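Local coordinates for protein putative Transcriptional Regulator (Rhodococcus sp., PDB 2IA2) that probably regulates transcription as an IclR-family factor, binding DNA through an N-terminal helix-turn-helix domain and probably sensing an effector through its C-terminal domain, at residues Ser114-Ala119 against Leu143-Thr148; Gly151-Ala156 against Val224-Ile229. All blocks are in the same frame, centred on the assembly; numbering follows the deposited sequence.

Contact 1 of 2, residues Ser114-Ala119 against Leu143-Thr148; sequences SILDGA and LPAYAT
L116 and A119 both meet A145. L116 gives a side chain and A119 gives a backbone carbonyl. The L116 side chain leaves the strand with CG anti to the backbone N (chi1 -168°), which carries its branches along the course of the chain toward the turn that follows. At its base, CB lies on the side of L154 in helix 149-156. The next atom, CG, lies close to the carbonyl oxygen of the turn, L116 CG to G118 O being 3.5 Å. The branch CD1 goes on to the other segment. It rests against the methyl of A145, L116 CD1 to A145 CB being 3.8 Å. The second branch, CD2, turns off to one side and does not meet A145.

The strands 110-117 and 120-127 form a beta hairpin in the C-terminal, GAF-like domain. G118 and A119 are the two central residues of its type II' turn, and the positive phi of G118 fits the first of these places. Strand 142-144 is the edge strand that pairs with 120-127. Just past it the chain bends into a short 3-10 segment. D117 also forms a salt bridge with R142, the first residue of that edge strand.

At the turn, A145 N donates to A119 O at 2.9 Å. The bond is nearly straight at hydrogen, 173°, but the donor lies somewhat tilted from the carbonyl plane. The A145 methyl stands beside the same acceptor, with A145 CB 3.4 Å from A119 O. A water gives a second bond to this oxygen, its O lying 2.7 Å from A119 O. This water also takes a weak bond from Y146 N, 3.4 Å from the water O, and sits in plane at the edge of the Y146 ring.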
# COMPACT_ATOMS: atom_id res chain seq x y z
N SER A 114 -12.85 9.85 10.58
CA SER A 114 -12.09 10.08 11.82
C SER A 114 -11.52 8.79 12.35
O SER A 114 -11.89 7.69 11.92
CB SER A 114 -12.97 10.72 12.92
OG SER A 114 -14.03 9.82 13.21
N ILE A 115 -10.59 8.94 13.29
CA ILE A 115 -10.03 7.79 13.98
C ILE A 115 -10.14 8.06 15.47
O ILE A 115 -10.41 9.19 15.86
CB ILE A 115 -8.54 7.58 13.56
CG1 ILE A 115 -7.70 8.80 13.96
CG2 ILE A 115 -8.48 7.22 12.06
CD1 ILE A 115 -6.25 8.62 13.85
N LEU A 116 -9.94 7.03 16.28
CA LEU A 116 -10.09 7.16 17.73
C LEU A 116 -8.76 7.48 18.39
O LEU A 116 -7.73 6.89 18.06
CB LEU A 116 -10.68 5.87 18.32
CG LEU A 116 -11.15 5.95 19.77
CD1 LEU A 116 -12.33 6.89 19.91
CD2 LEU A 116 -11.50 4.57 20.30
N ASP A 117 -8.78 8.42 19.33
CA ASP A 117 -7.62 8.70 20.16
C ASP A 117 -7.99 8.80 21.63
O ASP A 117 -8.46 9.84 22.10
CB ASP A 117 -6.94 10.00 19.70
CG ASP A 117 -5.60 10.23 20.37
OD1 ASP A 117 -5.21 9.40 21.23
OD2 ASP A 117 -4.93 11.22 20.03
N GLY A 118 -7.79 7.71 22.36
CA GLY A 118 -8.41 7.54 23.67
C GLY A 118 -9.89 7.86 23.66
O GLY A 118 -10.69 7.14 23.06
N ALA A 119 -10.26 8.95 24.32
CA ALA A 119 -11.65 9.24 24.62
C ALA A 119 -12.28 10.13 23.55
O ALA A 119 -13.47 10.43 23.60
CB ALA A 119 -11.79 9.88 25.99
N LEU A 143 -13.34 15.62 19.20
CA LEU A 143 -14.66 15.71 19.80
C LEU A 143 -14.79 14.46 20.70
O LEU A 143 -14.13 13.45 20.45
CB LEU A 143 -15.74 15.73 18.72
CG LEU A 143 -15.87 16.98 17.83
CD1 LEU A 143 -16.96 16.76 16.84
CD2 LEU A 143 -16.27 18.20 18.69
N PRO A 144 -15.59 14.55 21.77
CA PRO A 144 -15.74 13.33 22.60
C PRO A 144 -16.39 12.17 21.84
O PRO A 144 -17.36 12.36 21.16
CB PRO A 144 -16.60 13.80 23.78
CG PRO A 144 -17.31 15.08 23.29
CD PRO A 144 -16.33 15.71 22.33
N ALA A 145 -15.81 10.97 21.93
CA ALA A 145 -16.32 9.80 21.22
C ALA A 145 -17.77 9.46 21.54
O ALA A 145 -18.55 9.08 20.62
CB ALA A 145 -15.38 8.58 21.45
N TYR A 146 -18.15 9.57 22.82
CA TYR A 146 -19.51 9.21 23.30
C TYR A 146 -20.66 10.02 22.71
O TYR A 146 -21.81 9.59 22.77
CB TYR A 146 -19.63 9.27 24.84
CG TYR A 146 -19.85 10.64 25.44
CD1 TYR A 146 -21.13 11.13 25.66
CD2 TYR A 146 -18.76 11.45 25.79
CE1 TYR A 146 -21.34 12.41 26.23
CE2 TYR A 146 -18.93 12.71 26.36
CZ TYR A 146 -20.23 13.18 26.59
OH TYR A 146 -20.42 14.41 27.16
N ALA A 147 -20.36 11.20 22.18
CA ALA A 147 -21.40 12.12 21.75
C ALA A 147 -21.41 12.36 20.24
O ALA A 147 -22.10 13.26 19.75
CB ALA A 147 -21.30 13.48 22.54
N THR A 148 -20.67 11.52 19.49
CA THR A 148 -20.61 11.63 18.03
C THR A 148 -20.96 10.28 17.43
O THR A 148 -20.77 9.24 18.09
CB THR A 148 -19.18 12.03 17.58
OG1 THR A 148 -18.29 11.03 18.06
CG2 THR A 148 -18.80 13.38 18.15
O HOH W 1 -15.70 10.23 25.02

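Contact 2 of 2, residues Gly151-Ala156 against Val224-Ile229; sequences GRVLLA and VAAVNI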
# COMPACT_ATOMS: atom_id res chain seq x y z
N GLY A 151 -17.74 8.44 16.84
CA GLY A 151 -17.24 7.97 18.12
C GLY A 151 -17.89 6.70 18.58
O GLY A 151 -17.19 5.79 19.05
N ARG A 152 -19.22 6.59 18.44
CA ARG A 152 -19.93 5.36 18.82
C ARG A 152 -19.60 4.20 17.95
O ARG A 152 -19.56 3.07 18.42
CB ARG A 152 -21.44 5.59 18.90
CG ARG A 152 -21.70 6.55 20.01
CD ARG A 152 -23.18 6.72 20.30
NE ARG A 152 -23.36 7.76 21.33
CZ ARG A 152 -24.55 8.25 21.70
NH1 ARG A 152 -25.68 7.79 21.16
NH2 ARG A 152 -24.60 9.19 22.62
N VAL A 153 -19.40 4.46 16.68
CA VAL A 153 -18.87 3.47 15.74
C VAL A 153 -17.49 2.98 16.18
O VAL A 153 -17.20 1.75 16.14
CB VAL A 153 -18.83 4.05 14.28
CG1 VAL A 153 -17.99 3.18 13.35
CG2 VAL A 153 -20.26 4.16 13.72
N LEU A 154 -16.59 3.90 16.53
CA LEU A 154 -15.22 3.53 16.91
C LEU A 154 -15.22 2.75 18.23
O LEU A 154 -14.50 1.73 18.34
CB LEU A 154 -14.27 4.77 16.97
CG LEU A 154 -13.98 5.33 15.55
CD1 LEU A 154 -13.50 6.77 15.62
CD2 LEU A 154 -12.94 4.46 14.80
N LEU A 155 -16.00 3.23 19.21
CA LEU A 155 -16.15 2.54 20.48
C LEU A 155 -16.72 1.10 20.35
O LEU A 155 -16.28 0.19 21.07
CB LEU A 155 -17.01 3.34 21.42
CG LEU A 155 -16.46 4.71 21.83
CD1 LEU A 155 -17.51 5.49 22.65
CD2 LEU A 155 -15.16 4.56 22.59
N ALA A 156 -17.67 0.90 19.42
CA ALA A 156 -18.22 -0.42 19.17
C ALA A 156 -17.13 -1.37 18.67
O ALA A 156 -17.25 -2.61 18.81
CB ALA A 156 -19.38 -0.33 18.20
N VAL A 224 -10.92 0.43 12.09
CA VAL A 224 -9.78 1.31 12.18
C VAL A 224 -10.17 2.77 12.00
O VAL A 224 -9.44 3.65 12.41
CB VAL A 224 -8.68 0.93 11.15
CG1 VAL A 224 -8.18 -0.52 11.46
CG2 VAL A 224 -9.19 1.07 9.69
N ALA A 225 -11.33 3.05 11.40
CA ALA A 225 -11.73 4.45 11.21
C ALA A 225 -13.25 4.48 11.11
O ALA A 225 -13.86 3.41 11.09
CB ALA A 225 -11.08 5.02 9.90
N ALA A 226 -13.86 5.66 11.08
CA ALA A 226 -15.27 5.75 10.77
C ALA A 226 -15.48 6.82 9.70
O ALA A 226 -14.73 7.77 9.65
CB ALA A 226 -16.03 6.11 12.00
N VAL A 227 -16.53 6.70 8.90
CA VAL A 227 -16.87 7.73 7.91
C VAL A 227 -18.29 8.23 8.27
O VAL A 227 -19.08 7.45 8.71
CB VAL A 227 -16.80 7.13 6.46
CG1 VAL A 227 -17.61 5.80 6.34
CG2 VAL A 227 -17.22 8.16 5.40
N ASN A 228 -18.57 9.52 8.10
CA ASN A 228 -19.88 10.05 8.40
C ASN A 228 -20.44 10.92 7.30
O ASN A 228 -19.74 11.25 6.33
CB ASN A 228 -19.92 10.76 9.79
CG ASN A 228 -19.61 12.26 9.73
OD1 ASN A 228 -19.24 12.78 8.68
ND2 ASN A 228 -19.76 12.96 10.87
N ILE A 229 -21.73 11.22 7.43
CA ILE A 229 -22.38 12.36 6.79
C ILE A 229 -22.92 13.17 7.97
O ILE A 229 -23.46 12.60 8.89
CB ILE A 229 -23.57 11.93 5.92
CG1 ILE A 229 -23.10 11.08 4.72
CG2 ILE A 229 -24.37 13.16 5.43
CD1 ILE A 229 -24.21 10.29 4.03
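This is a buried helix-on-sheet contact inside the C-terminal domain. Helix 149-156 lies against one face of the antiparallel sheet, here over strand 223-232, one of the two middle strands. The axes of the two short segments approach to 7.8 Å and run roughly antiparallel, at 152°.

V153 and L154 carry the helix side, and A226 is the main residue on the strand side. A226 points its methyl at the helix. V153 has CG1 anti to its backbone N (chi1 167°). This branch meets the alanine methyl, V153 CG1 to A226 CB being 3.8 Å. V153 also packs on A213 and P215 of strand 209-217, so it spans two neighbouring strands.

L154 meets the same methyl from a direction about at right angles to V153, and reaches back toward the start of the strand. Its CG lies 4.2 Å from A226 CB. Its branch CD2 passes the methyl and lands on the main chain, with L154 CD2 3.7 Å from A225 C and 4.0 Å from A226 N. The branch thus touches the peptide link between A225 and A226. The A225 methyl is turned the other way, so it does not stand between leucine and backbone.

V224 and A225 both face I216, which makes a classic beta bulge at this end of the strand. On the far face of the sheet, helix 246-264 packs on V224 and V227.

No hydrogen bond joins the helix segment to the strand segment. Backbone bonds tie V227 to A214, within the sheet. The helix is therefore held here by apolar fit, and the small A226 side chain is consistent with the helix approaching the strand closely.

Overall arrangement
Both contacts belong to the C-terminal domain and reach the same six-stranded sheet. Contact 1 is a surface contact at a hairpin turn beside the edge strand. Contact 2 is buried, at the middle of the sheet. Strands 110-117 and 223-232 are neighbours, joined by a backbone hydrogen bond from A226 N to S114 O. L154 packs on both strands. Strand 142-144 leads through a short 3-10 segment and T148, the N-cap, into helix 149-156, and Y146 O probably accepts a bond from R152 NE. Chemistry follows place: contact 1 mixes a backbone bond and water with one apolar touch, whereas contact 2 has no hydrogen bond and is made by apolar side chains, one resting on backbone.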